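Local coordinates for protein glutathione S-transferase 1 (Ascaris suum, PDB 4Q5F) that conjugates reduced glutathione to a wide range of hydrophobic electrophiles and can also act as a glutathione peroxidase, at residues R24-G29 against Q62-E67; R31-Q36 against A78-L83. All coordinates share one frame; numbering follows the deposited sequence.

Contact 1: R24-G29 against Q62-E67; sequences RGLGEG and QLPLLE. With GSH (glutathione), chain E.
L26 and P64 touch at one point, L26 CB to P64 CD at 3.9 Å. Beside it G27 CA lies 4.3 Å from P64 CB. G27 and P64 are the closest pair of CA atoms across the two segments, 5.6 Å apart. This is the tight, buried part. Y20 and S76 also pack on P64. The peptide bond before P64 is cis. It is the cis-proline of the thioredoxin-like N-terminal domain of glutathione transferases, set just before strand 65-68. The turn it makes leaves the backbone of L63 facing glutathione. L63 N gives a 3.0 Å hydrogen bond to GSH O2, and GSH N2 returns one of 2.7 Å to L63 O, so the middle of the tripeptide is gripped like a strand neighbour. The looser, partly exposed side is occupied by the ligand. With CG anti to its carbonyl carbon (chi1 -64°), L26 sends CD1 to GSH CG1, at 3.5 Å. Farther out, the extended chain of Q62 runs alongside glutathione, and its NE2 gives GSH O31 a nearly straight hydrogen bond (3.1 Å, 165°).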
loop_
_atom_site.group_PDB
_atom_site.type_symbol
_atom_site.label_atom_id
_atom_site.label_comp_id
_atom_site.label_asym_id
_atom_site.label_seq_id
_atom_site.Cartn_x
_atom_site.Cartn_y
_atom_site.Cartn_z
ATOM N N ARG B 24 -19.078 -1.158 5.728
ATOM C CA ARG B 24 -17.938 -0.474 6.322
ATOM C C ARG B 24 -16.723 -0.639 5.411
ATOM O O ARG B 24 -16.276 0.323 4.782
ATOM C CB ARG B 24 -17.667 -1.025 7.724
ATOM C CG ARG B 24 -18.863 -0.887 8.653
ATOM C CD ARG B 24 -18.539 -1.250 10.093
ATOM N NE ARG B 24 -17.949 -2.579 10.224
ATOM C CZ ARG B 24 -18.625 -3.718 10.099
ATOM N NH1 ARG B 24 -19.922 -3.701 9.819
ATOM N NH2 ARG B 24 -18.000 -4.877 10.241
ATOM N N GLY B 25 -16.206 -1.863 5.338
ATOM C CA GLY B 25 -15.139 -2.210 4.412
ATOM C C GLY B 25 -13.976 -1.235 4.374
ATOM O O GLY B 25 -13.476 -0.808 5.415
ATOM N N LEU B 26 -13.551 -0.879 3.166
ATOM C CA LEU B 26 -12.440 0.049 2.978
ATOM C C LEU B 26 -12.859 1.490 3.248
ATOM O O LEU B 26 -12.038 2.321 3.637
ATOM C CB LEU B 26 -11.895 -0.056 1.550
ATOM C CG LEU B 26 -11.257 -1.383 1.136
ATOM C CD1 LEU B 26 -10.922 -1.355 -0.347
ATOM C CD2 LEU B 26 -10.013 -1.672 1.961
ATOM N N GLY B 27 -14.137 1.784 3.035
ATOM C CA GLY B 27 -14.644 3.134 3.202
ATOM C C GLY B 27 -14.635 3.592 4.648
ATOM O O GLY B 27 -14.428 4.772 4.931
ATOM N N GLU B 28 -14.857 2.653 5.563
ATOM C CA GLU B 28 -14.988 2.962 6.985
ATOM C C GLU B 28 -13.757 3.664 7.543
ATOM O O GLU B 28 -13.858 4.476 8.463
ATOM C CB GLU B 28 -15.242 1.680 7.781
ATOM C CG GLU B 28 -15.635 1.910 9.234
ATOM C CD GLU B 28 -16.944 2.668 9.375
ATOM O OE1 GLU B 28 -17.769 2.618 8.437
ATOM O OE2 GLU B 28 -17.147 3.313 10.424
ATOM N N GLY B 29 -12.594 3.330 6.995
ATOM C CA GLY B 29 -11.350 3.944 7.417
ATOM C C GLY B 29 -11.424 5.455 7.332
ATOM O O GLY B 29 -11.114 6.155 8.294
ATOM N N GLN B 62 -13.268 1.519 -9.275
ATOM C CA GLN B 62 -13.553 1.057 -7.919
ATOM C C GLN B 62 -13.802 2.190 -6.924
ATOM O O GLN B 62 -13.530 3.361 -7.202
ATOM C CB GLN B 62 -12.397 0.193 -7.409
ATOM C CG GLN B 62 -12.139 -1.054 -8.235
ATOM C CD GLN B 62 -11.241 -2.043 -7.518
ATOM O OE1 GLN B 62 -10.080 -1.751 -7.228
ATOM N NE2 GLN B 62 -11.780 -3.218 -7.214
ATOM N N LEU B 63 -14.329 1.810 -5.764
ATOM C CA LEU B 63 -14.494 2.706 -4.627
ATOM C C LEU B 63 -13.616 2.150 -3.509
ATOM O O LEU B 63 -13.198 0.995 -3.578
ATOM C CB LEU B 63 -15.962 2.745 -4.197
ATOM C CG LEU B 63 -16.977 3.170 -5.261
ATOM C CD1 LEU B 63 -18.378 3.164 -4.667
ATOM C CD2 LEU B 63 -16.645 4.541 -5.834
ATOM N N PRO B 64 -13.335 2.951 -2.469
ATOM C CA PRO B 64 -13.806 4.307 -2.161
ATOM C C PRO B 64 -13.184 5.408 -3.012
ATOM O O PRO B 64 -12.109 5.229 -3.589
ATOM C CB PRO B 64 -13.379 4.494 -0.704
ATOM C CG PRO B 64 -12.177 3.645 -0.564
ATOM C CD PRO B 64 -12.436 2.442 -1.418
ATOM N N LEU B 65 -13.880 6.540 -3.078
ATOM C CA LEU B 65 -13.348 7.760 -3.668
ATOM C C LEU B 65 -13.559 8.909 -2.697
ATOM O O LEU B 65 -14.569 8.955 -1.991
ATOM C CB LEU B 65 -14.060 8.092 -4.975
ATOM C CG LEU B 65 -13.974 7.074 -6.108
ATOM C CD1 LEU B 65 -14.907 7.490 -7.228
ATOM C CD2 LEU B 65 -12.549 6.944 -6.615
ATOM N N LEU B 66 -12.603 9.832 -2.672
ATOM C CA LEU B 66 -12.729 11.054 -1.895
ATOM C C LEU B 66 -12.802 12.241 -2.838
ATOM O O LEU B 66 -11.941 12.411 -3.701
ATOM C CB LEU B 66 -11.535 11.225 -0.956
ATOM C CG LEU B 66 -11.459 12.574 -0.235
ATOM C CD1 LEU B 66 -12.580 12.712 0.787
ATOM C CD2 LEU B 66 -10.102 12.737 0.412
ATOM N N GLU B 67 -13.836 13.057 -2.668
ATOM C CA GLU B 67 -13.957 14.301 -3.413
ATOM C C GLU B 67 -13.593 15.478 -2.519
ATOM O O GLU B 67 -14.172 15.656 -1.446
ATOM C CB GLU B 67 -15.367 14.461 -3.978
ATOM C CG GLU B 67 -15.463 14.118 -5.455
ATOM C CD GLU B 67 -16.893 14.013 -5.942
ATOM O OE1 GLU B 67 -17.340 14.913 -6.684
ATOM O OE2 GLU B 67 -17.569 13.024 -5.588
HETATM N N1 GSH E . -6.889 -0.964 -3.811
HETATM C CA1 GSH E . -8.185 -0.393 -3.731
HETATM C C1 GSH E . -8.264 0.507 -2.518
HETATM O O11 GSH E . -9.038 1.499 -2.513
HETATM O O12 GSH E . -7.555 0.267 -1.507
HETATM C CB1 GSH E . -9.221 -1.499 -3.617
HETATM C CG1 GSH E . -10.630 -0.910 -3.763
HETATM C CD1 GSH E . -11.682 -2.012 -3.953
HETATM O OE1 GSH E . -11.331 -3.158 -4.134
HETATM N N2 GSH E . -13.084 -1.668 -3.914
HETATM C CA2 GSH E . -14.111 -2.650 -4.092
HETATM C C2 GSH E . -14.974 -2.259 -5.281
HETATM O O2 GSH E . -14.992 -1.100 -5.664
HETATM C CB2 GSH E . -14.996 -2.704 -2.876
HETATM S SG2 GSH E . -14.041 -3.115 -1.451
HETATM N N3 GSH E . -15.786 -3.258 -5.941
HETATM C CA3 GSH E . -16.611 -2.908 -7.067
HETATM C C3 GSH E . -15.855 -3.170 -8.368
HETATM O O31 GSH E . -14.623 -3.415 -8.339
HETATM O O32 GSH E . -16.471 -3.138 -9.465
#

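Contact 2: R31-Q36 against A78-L83; sequences RLIFHQ and AIYRYL
This is apolar helix-to-helix packing in the buried interior of the thioredoxin-like N-terminal domain. Segments 31-36 and 78-83 belong to helices 27-37 and 76-86. The axes of the two segments run nearly parallel, 11° apart, and come within 9.9 Å of each other. I33, F34, Y80 and L83 carry the contact.

I33 fits between two positions one helical turn apart and uses both of its branches. CG2 is anti to the backbone N and meets L83 CB at 3.7 Å. The other branch ends in CD1, which lies against the backbone of the facing helix, 3.7 Å from Y80 CA. The same methyl is 3.8 Å from Y80 CB and approaches the tyrosine ring obliquely. The OH of Y80 has its polar partner in contact 1, probably L26 O.

F34 and L83 form the second half. L83 CD2 lies over one face of the F34 ring in a CH-pi contact. It is 4.0 Å from the ring centroid and 24° off the normal. It is shifted toward the CZ-CE2 side of the rim, with F34 CZ and F34 CE2 both 3.7 Å from L83 CD2.

On the far side of helix 27-37 the carbonyl R31 O takes two hydrogen bonds, one from H35 N and one from H35 ND1. The second is bent (144°) and reaches the oxygen from above the carbonyl plane.

L66 of strand 65-68 packs on F34, which also stacks with F41, so this half of the contact packs against the sheet. W167 of helix 167-182 touches I33 and Y80, while W209 of helix 204-212 stacks on H35. Helix 76-86 also faces the dimer partner, where R81 forms a salt bridge with D101 of the second subunit.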
loop_
_atom_site.group_PDB
_atom_site.type_symbol
_atom_site.label_atom_id
_atom_site.label_comp_id
_atom_site.label_asym_id
_atom_site.label_seq_id
_atom_site.Cartn_x
_atom_site.Cartn_y
_atom_site.Cartn_z
ATOM N N ARG B 31 -14.179 7.320 7.068
ATOM C CA ARG B 31 -15.238 7.773 7.967
ATOM C C ARG B 31 -14.705 7.953 9.381
ATOM O O ARG B 31 -14.942 8.979 10.018
ATOM C CB ARG B 31 -16.392 6.770 7.988
ATOM C CG ARG B 31 -17.105 6.595 6.659
ATOM C CD ARG B 31 -18.153 5.500 6.747
ATOM N NE ARG B 31 -18.811 5.265 5.461
ATOM C CZ ARG B 31 -18.989 4.072 4.896
ATOM N NH1 ARG B 31 -18.564 2.959 5.484
ATOM N NH2 ARG B 31 -19.604 3.990 3.724
ATOM N N LEU B 32 -13.987 6.944 9.863
ATOM C CA LEU B 32 -13.404 6.973 11.198
ATOM C C LEU B 32 -12.463 8.161 11.366
ATOM O O LEU B 32 -12.418 8.789 12.422
ATOM C CB LEU B 32 -12.643 5.675 11.464
ATOM C CG LEU B 32 -13.510 4.446 11.727
ATOM C CD1 LEU B 32 -12.710 3.172 11.528
ATOM C CD2 LEU B 32 -14.080 4.500 13.135
ATOM N N ILE B 33 -11.714 8.467 10.314
ATOM C CA ILE B 33 -10.749 9.558 10.361
ATOM C C ILE B 33 -11.462 10.912 10.417
ATOM O O ILE B 33 -11.009 11.827 11.103
ATOM C CB ILE B 33 -9.774 9.496 9.165
ATOM C CG1 ILE B 33 -8.934 8.220 9.244
ATOM C CG2 ILE B 33 -8.838 10.700 9.158
ATOM C CD1 ILE B 33 -8.230 7.850 7.954
ATOM N N PHE B 34 -12.573 11.040 9.695
ATOM C CA PHE B 34 -13.379 12.255 9.766
ATOM C C PHE B 34 -13.929 12.454 11.174
ATOM O O PHE B 34 -13.783 13.524 11.764
ATOM C CB PHE B 34 -14.558 12.199 8.792
ATOM C CG PHE B 34 -14.186 12.459 7.363
ATOM C CD1 PHE B 34 -13.614 13.664 6.988
ATOM C CD2 PHE B 34 -14.439 11.510 6.388
ATOM C CE1 PHE B 34 -13.281 13.908 5.671
ATOM C CE2 PHE B 34 -14.110 11.748 5.068
ATOM C CZ PHE B 34 -13.531 12.949 4.708
ATOM N N HIS B 35 -14.564 11.415 11.704
ATOM C CA HIS B 35 -15.254 11.517 12.983
ATOM C C HIS B 35 -14.297 11.789 14.136
ATOM O O HIS B 35 -14.637 12.513 15.068
ATOM C CB HIS B 35 -16.083 10.261 13.246
ATOM C CG HIS B 35 -17.395 10.255 12.526
ATOM N ND1 HIS B 35 -17.604 9.552 11.357
ATOM C CD2 HIS B 35 -18.559 10.886 12.798
ATOM C CE1 HIS B 35 -18.844 9.743 10.949
ATOM N NE2 HIS B 35 -19.447 10.547 11.804
ATOM N N GLN B 36 -13.099 11.216 14.073
ATOM C CA GLN B 36 -12.092 11.482 15.092
ATOM C C GLN B 36 -11.757 12.966 15.101
ATOM O O GLN B 36 -11.732 13.606 16.152
ATOM C CB GLN B 36 -10.821 10.671 14.829
ATOM C CG GLN B 36 -9.653 11.016 15.751
ATOM C CD GLN B 36 -9.996 10.861 17.219
ATOM O OE1 GLN B 36 -10.969 10.199 17.577
ATOM N NE2 GLN B 36 -9.195 11.474 18.079
ATOM N N ALA B 78 -4.365 5.955 0.169
ATOM C CA ALA B 78 -4.034 7.323 -0.206
ATOM C C ALA B 78 -5.038 8.278 0.429
ATOM O O ALA B 78 -4.686 9.389 0.825
ATOM C CB ALA B 78 -4.036 7.477 -1.719
ATOM N N ILE B 79 -6.289 7.835 0.527
ATOM C CA ILE B 79 -7.340 8.636 1.148
ATOM C C ILE B 79 -7.098 8.770 2.649
ATOM O O ILE B 79 -7.213 9.863 3.203
ATOM C CB ILE B 79 -8.741 8.032 0.884
ATOM C CG1 ILE B 79 -9.069 8.109 -0.608
ATOM C CG2 ILE B 79 -9.814 8.764 1.691
ATOM C CD1 ILE B 79 -10.290 7.310 -1.020
ATOM N N TYR B 80 -6.770 7.659 3.305
ATOM C CA TYR B 80 -6.479 7.672 4.734
ATOM C C TYR B 80 -5.364 8.666 5.040
ATOM O O TYR B 80 -5.485 9.499 5.938
ATOM C CB TYR B 80 -6.033 6.291 5.220
ATOM C CG TYR B 80 -6.993 5.151 4.957
ATOM C CD1 TYR B 80 -8.352 5.373 4.784
ATOM C CD2 TYR B 80 -6.531 3.840 4.896
ATOM C CE1 TYR B 80 -9.223 4.322 4.550
ATOM C CE2 TYR B 80 -7.391 2.789 4.660
ATOM C CZ TYR B 80 -8.735 3.034 4.491
ATOM O OH TYR B 80 -9.590 1.985 4.257
ATOM N N ARG B 81 -4.277 8.562 4.282
ATOM C CA ARG B 81 -3.088 9.368 4.519
ATOM C C ARG B 81 -3.363 10.844 4.265
ATOM O O ARG B 81 -2.903 11.711 5.013
ATOM C CB ARG B 81 -1.943 8.889 3.623
ATOM C CG ARG B 81 -0.613 9.582 3.899
ATOM C CD ARG B 81 0.536 8.947 3.127
ATOM N NE ARG B 81 0.597 7.497 3.323
ATOM C CZ ARG B 81 0.148 6.587 2.460
ATOM N NH1 ARG B 81 -0.397 6.948 1.302
ATOM N NH2 ARG B 81 0.252 5.299 2.752
ATOM N N TYR B 82 -4.110 11.128 3.204
ATOM C CA TYR B 82 -4.440 12.503 2.861
ATOM C C TYR B 82 -5.251 13.147 3.980
ATOM O O TYR B 82 -4.944 14.251 4.426
ATOM C CB TYR B 82 -5.218 12.566 1.547
ATOM C CG TYR B 82 -5.667 13.963 1.192
ATOM C CD1 TYR B 82 -4.787 14.870 0.616
ATOM C CD2 TYR B 82 -6.967 14.380 1.440
ATOM C CE1 TYR B 82 -5.191 16.153 0.295
ATOM C CE2 TYR B 82 -7.381 15.660 1.123
ATOM C CZ TYR B 82 -6.489 16.541 0.550
ATOM O OH TYR B 82 -6.893 17.816 0.231
ATOM N N LEU B 83 -6.287 12.447 4.430
ATOM C CA LEU B 83 -7.106 12.920 5.538
ATOM C C LEU B 83 -6.282 13.040 6.813
ATOM O O LEU B 83 -6.407 14.013 7.555
ATOM C CB LEU B 83 -8.278 11.965 5.773
ATOM C CG LEU B 83 -9.549 12.222 4.961
ATOM C CD1 LEU B 83 -9.235 12.613 3.534
ATOM C CD2 LEU B 83 -10.447 10.994 4.982
#

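Contacts 1 and 2 share helix 27-37. Its N-terminal end belongs to contact 1 and its later turns to contact 2. Their centres are 10 Å apart. The direct tie is a probable hydrogen bond of 2.5 Å between L26 O and Y80 OH. Y80 CE1 also packs on G29 CA, at 3.6 Å. L66 CD2 packs on L83 CD1. Glutathione lies at contact 1, while Y80 of contact 2 stays about 6 Å from it, side chain to ligand. Contact 2 thus appears to form a second layer behind the pocket. S76, whose OG is hydrogen-bonded to glutathione, begins the helix that carries Y80 and L83. L26 N is hydrogen-bonded to Y20 OH, which lines the glutathione pocket.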